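Local coordinates for protein nucleoporin NUP159 (Saccharomyces cerevisiae, PDB 1XIP) that serves as a nuclear pore complex component and, through this N-terminal beta-propeller domain, tethers the helicase Dbp5 to the pore for mRNA export, at residues 7-12 with 261-266; 215-220 with 228-233; 220-225 with 248-253. All blocks are in the same frame, centred on the assembly; numbering follows the deposited sequence.

Contact 1. Residues 7-12 with 261-266; sequences DEVPTE and QETFDI
The hydroxyl OG1 of Thr11 donates to OD2 of Asp265 at 2.7 Å, meeting the carboxylate on its anti side and 15° out of its plane. With chi1 at -68°, OG1 lies beside the threonine's own backbone N, and CB points toward Asp265. Further back, the two segments are joined by Val9 N, which gives a bond to Glu262 O at 3.0 Å; the methyl CG2 of Val9 packs alongside CB of Gln261 at 3.5 Å. The Gln261 chain, extended beyond CG, reaches Asp7 O with NE2 at 3.0 Å, the acceptor lying nearly in the amide plane. A leucine in place of Gln261 would probably leave Asp7 O without this donor and the Asp7 end of the segment without its grip. OE1 of Glu8 comes to the edge of the Phe264 ring, near its plane, 3.2 Å from CD2, while Glu262 OE2 sits above one face, offset toward the rim, and its OE1 pairs with Lys247. The N-terminal residues thus lie along the C-terminal end of strand 257-263, on the edge where strand 4-5 also pairs in parallel; the other edge bonds to strand 246-254. Val9 also touches Ile250, and Thr11 begins strand 11-14, paired parallel with strand 313-316.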
loop_
_atom_site.group_PDB
_atom_site.type_symbol
_atom_site.label_atom_id
_atom_site.label_comp_id
_atom_site.label_asym_id
_atom_site.label_seq_id
_atom_site.Cartn_x
_atom_site.Cartn_y
_atom_site.Cartn_z
ATOM N N ASP A 7 -4.918 6.874 -25.644
ATOM C CA ASP A 7 -5.081 8.218 -25.104
ATOM C C ASP A 7 -5.125 8.252 -23.578
ATOM O O ASP A 7 -5.466 7.270 -22.927
ATOM C CB ASP A 7 -6.346 8.868 -25.661
ATOM C CG ASP A 7 -6.068 10.198 -26.332
ATOM O OD1 ASP A 7 -5.556 10.188 -27.488
ATOM O OD2 ASP A 7 -6.323 11.303 -25.784
ATOM N N GLU A 8 -4.778 9.415 -23.035
ATOM C CA GLU A 8 -4.898 9.752 -21.627
ATOM C C GLU A 8 -6.187 9.196 -21.010
ATOM O O GLU A 8 -7.248 9.316 -21.601
ATOM C CB GLU A 8 -4.914 11.279 -21.520
ATOM C CG GLU A 8 -3.818 11.914 -20.678
ATOM C CD GLU A 8 -4.367 12.969 -19.711
ATOM O OE1 GLU A 8 -4.021 12.933 -18.496
ATOM O OE2 GLU A 8 -5.157 13.833 -20.155
ATOM N N VAL A 9 -6.093 8.586 -19.829
ATOM C CA VAL A 9 -7.292 8.179 -19.087
ATOM C C VAL A 9 -7.949 9.433 -18.563
ATOM O O VAL A 9 -7.271 10.275 -17.973
ATOM C CB VAL A 9 -6.993 7.275 -17.861
ATOM C CG1 VAL A 9 -8.055 6.191 -17.738
ATOM C CG2 VAL A 9 -5.613 6.662 -17.931
ATOM N N PRO A 10 -9.258 9.572 -18.755
ATOM C CA PRO A 10 -9.947 10.818 -18.411
ATOM C C PRO A 10 -10.405 10.885 -16.944
ATOM O O PRO A 10 -10.553 9.857 -16.288
ATOM C CB PRO A 10 -11.142 10.827 -19.373
ATOM C CG PRO A 10 -11.108 9.482 -20.081
ATOM C CD PRO A 10 -10.190 8.580 -19.311
ATOM N N THR A 11 -10.598 12.097 -16.438
ATOM C CA THR A 11 -11.020 12.290 -15.067
ATOM C C THR A 11 -12.451 12.797 -14.998
ATOM O O THR A 11 -12.788 13.851 -15.564
ATOM C CB THR A 11 -10.077 13.247 -14.333
ATOM O OG1 THR A 11 -8.789 12.624 -14.172
ATOM C CG2 THR A 11 -10.562 13.472 -12.887
ATOM N N GLU A 12 -13.283 12.034 -14.297
ATOM C CA GLU A 12 -14.666 12.384 -14.070
ATOM C C GLU A 12 -14.770 13.214 -12.806
ATOM O O GLU A 12 -14.212 12.848 -11.780
ATOM C CB GLU A 12 -15.509 11.118 -13.939
ATOM C CG GLU A 12 -16.998 11.362 -13.799
ATOM C CD GLU A 12 -17.743 10.119 -13.380
ATOM O OE1 GLU A 12 -18.376 9.479 -14.241
ATOM O OE2 GLU A 12 -17.709 9.782 -12.184
ATOM N N GLN A 261 -2.336 3.704 -20.762
ATOM C CA GLN A 261 -2.904 5.049 -20.825
ATOM C C GLN A 261 -2.388 5.855 -19.649
ATOM O O GLN A 261 -2.447 5.377 -18.515
ATOM C CB GLN A 261 -4.425 4.982 -20.731
ATOM C CG GLN A 261 -5.158 4.424 -21.955
ATOM C CD GLN A 261 -6.638 4.226 -21.675
ATOM O OE1 GLN A 261 -7.025 3.242 -21.048
ATOM N NE2 GLN A 261 -7.464 5.175 -22.112
ATOM N N GLU A 262 -1.917 7.078 -19.908
ATOM C CA GLU A 262 -1.338 7.935 -18.870
ATOM C C GLU A 262 -2.382 8.556 -17.973
ATOM O O GLU A 262 -3.463 8.884 -18.439
ATOM C CB GLU A 262 -0.542 9.071 -19.492
ATOM C CG GLU A 262 0.908 8.734 -19.758
ATOM C CD GLU A 262 1.883 9.779 -19.230
ATOM O OE1 GLU A 262 2.912 10.007 -19.900
ATOM O OE2 GLU A 262 1.635 10.350 -18.142
ATOM N N THR A 263 -2.049 8.709 -16.686
ATOM C CA THR A 263 -2.704 9.692 -15.819
ATOM C C THR A 263 -1.701 10.635 -15.229
ATOM O O THR A 263 -0.561 10.259 -14.928
ATOM C CB THR A 263 -3.423 9.075 -14.619
ATOM O OG1 THR A 263 -3.304 7.650 -14.639
ATOM C CG2 THR A 263 -4.910 9.375 -14.685
ATOM N N PHE A 264 -2.172 11.848 -15.005
ATOM C CA PHE A 264 -1.461 12.819 -14.234
ATOM C C PHE A 264 -2.245 13.078 -12.966
ATOM O O PHE A 264 -1.886 13.951 -12.178
ATOM C CB PHE A 264 -1.280 14.100 -15.057
ATOM C CG PHE A 264 -0.433 13.902 -16.281
ATOM C CD1 PHE A 264 0.968 14.016 -16.212
ATOM C CD2 PHE A 264 -1.020 13.569 -17.501
ATOM C CE1 PHE A 264 1.762 13.811 -17.346
ATOM C CE2 PHE A 264 -0.240 13.366 -18.629
ATOM C CZ PHE A 264 1.157 13.491 -18.551
ATOM N N ASP A 265 -3.313 12.309 -12.758
ATOM C CA ASP A 265 -4.238 12.585 -11.640
ATOM C C ASP A 265 -4.292 11.519 -10.554
ATOM O O ASP A 265 -5.106 11.614 -9.634
ATOM C CB ASP A 265 -5.669 12.875 -12.133
ATOM C CG ASP A 265 -5.762 14.132 -12.986
ATOM O OD1 ASP A 265 -4.990 15.106 -12.739
ATOM O OD2 ASP A 265 -6.593 14.232 -13.923
ATOM N N ILE A 266 -3.453 10.502 -10.658
ATOM C CA ILE A 266 -3.325 9.557 -9.569
ATOM C C ILE A 266 -2.054 9.877 -8.819
ATOM O O ILE A 266 -0.957 9.761 -9.377
ATOM C CB ILE A 266 -3.305 8.102 -10.063
ATOM C CG1 ILE A 266 -4.688 7.680 -10.552
ATOM C CG2 ILE A 266 -2.863 7.192 -8.941
ATOM C CD1 ILE A 266 -4.726 6.310 -11.173
#

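Contact 2. Residues 215-220 with 228-233; sequences SPLSVT and LAVFGN
A first torsion of -59° sets CG of Leu217 anti to the carbonyl carbon, and the extended second torsion (176°) carries CD1 across to Gly232, 3.4 Å from its N; a beta carbon there would probably come too close to CD1. Phe231, with chi1 -55°, sends its ring to the face bearing Val219 and Ala229, where CD1 comes within 3.6 Å of Pro216 CA and CE1 lies near CB of the same proline. Ser215 and Gly232 exchange paired N-H...O bonds before the bulge. There two residues, Leu217 and Ser218, stand opposite the single Val230, a classic beta bulge: Leu217 N donates to Val230 O at 2.9 Å, and Ser218 N adds a weak bond to that oxygen. Beyond it Val230 N bonds to Ser218 O, and Leu228 N to Thr220 O at 2.9 Å. A water donates to Leu228 O at 2.7 Å and bonds Thr220 OG1 at 2.6 Å, bridging the strands beside Ser218. Phe231 and Gly232 belong to an FG repeat, yet here they form part of an ordered strand. The hairpin of strands 215-221 and 226-232 continues through backbone bonds to strand 246-254. Val219, Ala229 and Phe231 pack on Phe184 of strand 184-190, whereas Ser218, Thr220 and Val230 reach Met279 of strand 279-284.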
loop_
_atom_site.group_PDB
_atom_site.type_symbol
_atom_site.label_atom_id
_atom_site.label_comp_id
_atom_site.label_asym_id
_atom_site.label_seq_id
_atom_site.Cartn_x
_atom_site.Cartn_y
_atom_site.Cartn_z
ATOM N N SER A 215 12.337 4.233 -14.410
ATOM C CA SER A 215 12.575 2.907 -13.896
ATOM C C SER A 215 11.265 2.265 -13.496
ATOM O O SER A 215 10.290 2.963 -13.199
ATOM C CB SER A 215 13.477 2.998 -12.676
ATOM O OG SER A 215 14.667 2.272 -12.885
ATOM N N PRO A 216 11.233 0.935 -13.470
ATOM C CA PRO A 216 10.032 0.219 -13.038
ATOM C C PRO A 216 9.889 0.375 -11.528
ATOM O O PRO A 216 10.805 -0.019 -10.800
ATOM C CB PRO A 216 10.338 -1.232 -13.416
ATOM C CG PRO A 216 11.843 -1.328 -13.396
ATOM C CD PRO A 216 12.335 0.019 -13.832
ATOM N N LEU A 217 8.788 0.976 -11.069
ATOM C CA LEU A 217 8.640 1.291 -9.645
ATOM C C LEU A 217 7.531 0.481 -8.962
ATOM O O LEU A 217 7.695 0.048 -7.821
ATOM C CB LEU A 217 8.446 2.797 -9.415
ATOM C CG LEU A 217 9.503 3.838 -9.881
ATOM C CD1 LEU A 217 9.041 5.249 -9.631
ATOM C CD2 LEU A 217 10.824 3.640 -9.216
ATOM N N SER A 218 6.416 0.245 -9.656
ATOM C CA SER A 218 5.233 -0.236 -8.966
ATOM C C SER A 218 4.137 -0.873 -9.854
ATOM O O SER A 218 3.826 -0.354 -10.915
ATOM C CB SER A 218 4.645 0.915 -8.151
ATOM O OG SER A 218 3.261 0.717 -7.970
ATOM N N VAL A 219 3.572 -2.000 -9.405
ATOM C CA VAL A 219 2.309 -2.517 -9.956
ATOM C C VAL A 219 1.228 -2.592 -8.907
ATOM O O VAL A 219 1.510 -2.803 -7.723
ATOM C CB VAL A 219 2.347 -3.969 -10.498
ATOM C CG1 VAL A 219 1.845 -3.996 -11.930
ATOM C CG2 VAL A 219 3.686 -4.662 -10.291
ATOM N N THR A 220 -0.014 -2.471 -9.371
ATOM C CA THR A 220 -1.182 -2.671 -8.546
ATOM C C THR A 220 -2.241 -3.305 -9.406
ATOM O O THR A 220 -2.527 -2.813 -10.488
ATOM C CB THR A 220 -1.676 -1.327 -8.018
ATOM O OG1 THR A 220 -0.638 -0.725 -7.244
ATOM C CG2 THR A 220 -2.792 -1.513 -7.002
ATOM N N LEU A 228 -2.229 -0.758 -12.516
ATOM C CA LEU A 228 -1.686 0.575 -12.462
ATOM C C LEU A 228 -0.196 0.416 -12.254
ATOM O O LEU A 228 0.234 -0.249 -11.312
ATOM C CB LEU A 228 -2.332 1.333 -11.306
ATOM C CG LEU A 228 -2.108 2.818 -11.011
ATOM C CD1 LEU A 228 -1.616 2.977 -9.611
ATOM C CD2 LEU A 228 -1.193 3.500 -11.978
ATOM N N ALA A 229 0.590 0.995 -13.161
ATOM C CA ALA A 229 2.053 0.900 -13.119
ATOM C C ALA A 229 2.676 2.267 -12.970
ATOM O O ALA A 229 2.156 3.251 -13.488
ATOM C CB ALA A 229 2.566 0.240 -14.372
ATOM N N VAL A 230 3.803 2.335 -12.279
ATOM C CA VAL A 230 4.518 3.596 -12.179
ATOM C C VAL A 230 5.984 3.454 -12.557
ATOM O O VAL A 230 6.632 2.467 -12.207
ATOM C CB VAL A 230 4.375 4.251 -10.798
ATOM C CG1 VAL A 230 4.958 5.669 -10.829
ATOM C CG2 VAL A 230 2.909 4.286 -10.354
ATOM N N PHE A 231 6.477 4.442 -13.302
ATOM C CA PHE A 231 7.868 4.516 -13.715
ATOM C C PHE A 231 8.404 5.881 -13.320
ATOM O O PHE A 231 7.686 6.882 -13.396
ATOM C CB PHE A 231 7.992 4.317 -15.227
ATOM C CG PHE A 231 7.374 3.052 -15.714
ATOM C CD1 PHE A 231 8.065 1.841 -15.618
ATOM C CD2 PHE A 231 6.083 3.057 -16.242
ATOM C CE1 PHE A 231 7.490 0.639 -16.049
ATOM C CE2 PHE A 231 5.481 1.861 -16.673
ATOM C CZ PHE A 231 6.191 0.639 -16.579
ATOM N N GLY A 232 9.657 5.929 -12.890
ATOM C CA GLY A 232 10.232 7.170 -12.419
ATOM C C GLY A 232 11.672 6.994 -12.026
ATOM O O GLY A 232 12.234 5.909 -12.173
ATOM N N ASN A 233 12.272 8.069 -11.529
ATOM C CA ASN A 233 13.683 8.076 -11.182
ATOM C C ASN A 233 13.963 7.099 -10.057
ATOM O O ASN A 233 13.092 6.823 -9.226
ATOM C CB ASN A 233 14.143 9.487 -10.813
ATOM C CG ASN A 233 13.322 10.098 -9.683
ATOM O OD1 ASN A 233 12.104 10.214 -9.771
ATOM N ND2 ASN A 233 13.998 10.499 -8.617
HETATM O O HOH W 1 0.984 0.567 -8.842
#

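Contact 3. Residues 220-225 with 248-253; sequences TILSPQ and MYIIKH
Leu222 and Ile250 meet methyl to methyl, CD1 to CD1 at 4.0 Å, their side chains crossing at about a right angle. This is the buried end of the contact. Ile250 turns its tip toward Leu222 through a second torsion of -80°, which swings CD1 to the leucine although its CB does not point that way; beyond it, Ile250 also packs on Val9, Thr263 and Ile266.

The other end lies at the exposed Gln225, and backbone does most of the work there. His253 N donates to Gln225 O at 3.0 Å, the N-H...O angle being 157° and the donor tilted from the carbonyl plane. The glutamine side chain runs past the neighbouring carbonyl, CG 3.6 Å from His253 O. CG of His253 stands anti to its backbone N (chi1 177°), which carries the ring away from Gln225 to stack with Phe198. Lys252 likewise leads its amine off to Lys311 O.

Between these ends the turn is braced from within: Ser223 OG accepts from Gln225 N at 3.0 Å in an ST turn and is also bonded with Asp226 N. The Gln225-His253 bond continues the antiparallel pairing that joins Phe227 to Ile251, carrying it past the start of strand 226-232. The chemistry therefore implies two separate points of contact of different kinds on the turn of the 215-221/226-232 hairpin: an apolar touch from Leu222, and a bond at Gln225 that uses only main-chain atoms and so probably depends little on the side chain.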
loop_
_atom_site.group_PDB
_atom_site.type_symbol
_atom_site.label_atom_id
_atom_site.label_comp_id
_atom_site.label_asym_id
_atom_site.label_seq_id
_atom_site.Cartn_x
_atom_site.Cartn_y
_atom_site.Cartn_z
ATOM N N THR A 220 -0.014 -2.471 -9.371
ATOM C CA THR A 220 -1.182 -2.671 -8.546
ATOM C C THR A 220 -2.241 -3.305 -9.406
ATOM O O THR A 220 -2.527 -2.813 -10.488
ATOM C CB THR A 220 -1.676 -1.327 -8.018
ATOM O OG1 THR A 220 -0.638 -0.725 -7.244
ATOM C CG2 THR A 220 -2.792 -1.513 -7.002
ATOM N N ILE A 221 -2.800 -4.412 -8.930
ATOM C CA ILE A 221 -3.954 -5.040 -9.545
ATOM C C ILE A 221 -5.193 -4.262 -9.140
ATOM O O ILE A 221 -5.505 -4.165 -7.943
ATOM C CB ILE A 221 -4.084 -6.479 -9.055
ATOM C CG1 ILE A 221 -2.840 -7.286 -9.426
ATOM C CG2 ILE A 221 -5.339 -7.099 -9.600
ATOM C CD1 ILE A 221 -2.789 -8.682 -8.832
ATOM N N LEU A 222 -5.893 -3.694 -10.117
ATOM C CA LEU A 222 -7.132 -2.970 -9.823
ATOM C C LEU A 222 -8.331 -3.872 -10.075
ATOM O O LEU A 222 -9.376 -3.724 -9.448
ATOM C CB LEU A 222 -7.247 -1.686 -10.651
ATOM C CG LEU A 222 -6.153 -0.624 -10.523
ATOM C CD1 LEU A 222 -6.298 0.406 -11.623
ATOM C CD2 LEU A 222 -6.163 0.050 -9.164
ATOM N N SER A 223 -8.158 -4.796 -11.013
ATOM C CA SER A 223 -9.152 -5.813 -11.361
ATOM C C SER A 223 -8.369 -6.914 -12.059
ATOM O O SER A 223 -7.206 -6.708 -12.395
ATOM C CB SER A 223 -10.227 -5.237 -12.292
ATOM O OG SER A 223 -9.844 -5.347 -13.660
ATOM N N PRO A 224 -8.970 -8.079 -12.284
ATOM C CA PRO A 224 -8.261 -9.157 -12.994
ATOM C C PRO A 224 -7.735 -8.703 -14.373
ATOM O O PRO A 224 -6.823 -9.341 -14.900
ATOM C CB PRO A 224 -9.326 -10.235 -13.141
ATOM C CG PRO A 224 -10.293 -9.955 -12.032
ATOM C CD PRO A 224 -10.337 -8.477 -11.899
ATOM N N GLN A 225 -8.286 -7.602 -14.904
ATOM C CA GLN A 225 -7.916 -7.072 -16.224
ATOM C C GLN A 225 -7.069 -5.774 -16.242
ATOM O O GLN A 225 -6.271 -5.552 -17.170
ATOM C CB GLN A 225 -9.171 -6.881 -17.073
ATOM C CG GLN A 225 -9.460 -8.095 -17.935
ATOM C CD GLN A 225 -10.890 -8.156 -18.413
ATOM O OE1 GLN A 225 -11.207 -7.673 -19.511
ATOM N NE2 GLN A 225 -11.763 -8.769 -17.605
HETATM N N MSE A 248 2.485 7.594 -14.376
HETATM C CA MSE A 248 1.520 6.538 -14.062
HETATM C C MSE A 248 0.723 6.091 -15.267
HETATM O O MSE A 248 0.266 6.909 -16.058
HETATM C CB MSE A 248 0.560 6.936 -12.941
HETATM C CG MSE A 248 0.745 8.322 -12.405
HETATM SE SE MSE A 248 2.290 8.495 -11.200
HETATM C CE MSE A 248 1.535 7.681 -9.614
ATOM N N TYR A 249 0.545 4.778 -15.385
ATOM C CA TYR A 249 -0.199 4.208 -16.486
ATOM C C TYR A 249 -1.234 3.217 -15.996
ATOM O O TYR A 249 -0.956 2.392 -15.133
ATOM C CB TYR A 249 0.750 3.530 -17.471
ATOM C CG TYR A 249 1.657 4.495 -18.190
ATOM C CD1 TYR A 249 1.302 5.033 -19.425
ATOM C CD2 TYR A 249 2.875 4.875 -17.637
ATOM C CE1 TYR A 249 2.144 5.911 -20.078
ATOM C CE2 TYR A 249 3.704 5.750 -18.276
ATOM C CZ TYR A 249 3.348 6.264 -19.492
ATOM O OH TYR A 249 4.217 7.140 -20.122
ATOM N N ILE A 250 -2.432 3.316 -16.545
ATOM C CA ILE A 250 -3.433 2.288 -16.384
ATOM C C ILE A 250 -3.318 1.310 -17.558
ATOM O O ILE A 250 -3.374 1.706 -18.714
ATOM C CB ILE A 250 -4.820 2.916 -16.342
ATOM C CG1 ILE A 250 -4.905 3.995 -15.242
ATOM C CG2 ILE A 250 -5.891 1.832 -16.213
ATOM C CD1 ILE A 250 -5.108 3.462 -13.830
ATOM N N ILE A 251 -3.116 0.042 -17.253
ATOM C CA ILE A 251 -3.041 -0.978 -18.269
ATOM C C ILE A 251 -4.309 -1.812 -18.199
ATOM O O ILE A 251 -4.567 -2.460 -17.183
ATOM C CB ILE A 251 -1.811 -1.852 -18.052
ATOM C CG1 ILE A 251 -0.539 -1.018 -18.181
ATOM C CG2 ILE A 251 -1.796 -3.017 -19.043
ATOM C CD1 ILE A 251 0.572 -1.428 -17.208
ATOM N N LYS A 252 -5.114 -1.758 -19.265
ATOM C CA LYS A 252 -6.282 -2.632 -19.423
ATOM C C LYS A 252 -5.891 -3.668 -20.438
ATOM O O LYS A 252 -5.465 -3.324 -21.547
ATOM C CB LYS A 252 -7.513 -1.860 -19.914
ATOM C CG LYS A 252 -7.817 -0.569 -19.133
ATOM C CD LYS A 252 -9.282 -0.132 -19.288
ATOM C CE LYS A 252 -9.574 1.126 -18.457
ATOM N NZ LYS A 252 -10.735 1.949 -18.957
ATOM N N HIS A 253 -6.004 -4.938 -20.054
ATOM C CA HIS A 253 -5.637 -6.035 -20.936
ATOM C C HIS A 253 -6.863 -6.722 -21.529
ATOM O O HIS A 253 -7.508 -7.532 -20.870
ATOM C CB HIS A 253 -4.765 -7.048 -20.205
ATOM C CG HIS A 253 -4.403 -8.232 -21.036
ATOM N ND1 HIS A 253 -4.962 -9.478 -20.842
ATOM C CD2 HIS A 253 -3.546 -8.360 -22.078
ATOM C CE1 HIS A 253 -4.458 -10.326 -21.723
ATOM N NE2 HIS A 253 -3.597 -9.672 -22.486
#

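Overall arrangement
Contacts 2 and 3 lie within one blade sheet of the propeller, whose four main strands run 215-221, 226-232, 246-254, 257-263 across it; contact 1 joins N-terminal residues to strand 257-263 of that sheet. Contact 2 forms the hairpin edge, and contact 3 links the turn of that hairpin to the third strand. Contacts 2 and 3 share Thr220, and their centres are 12 Å apart; Ala229 N probably bonds to Tyr249 O at 2.9 Å between them. Contacts 1 and 3, with centres 13 Å apart, are joined by a probable hydrogen bond between Gln261 O and Ile250 N at 2.9 Å. Contacts 1 and 2 do not touch, their nearest atoms being about 4 Å apart. The whole domain is the Dbp5-interacting region.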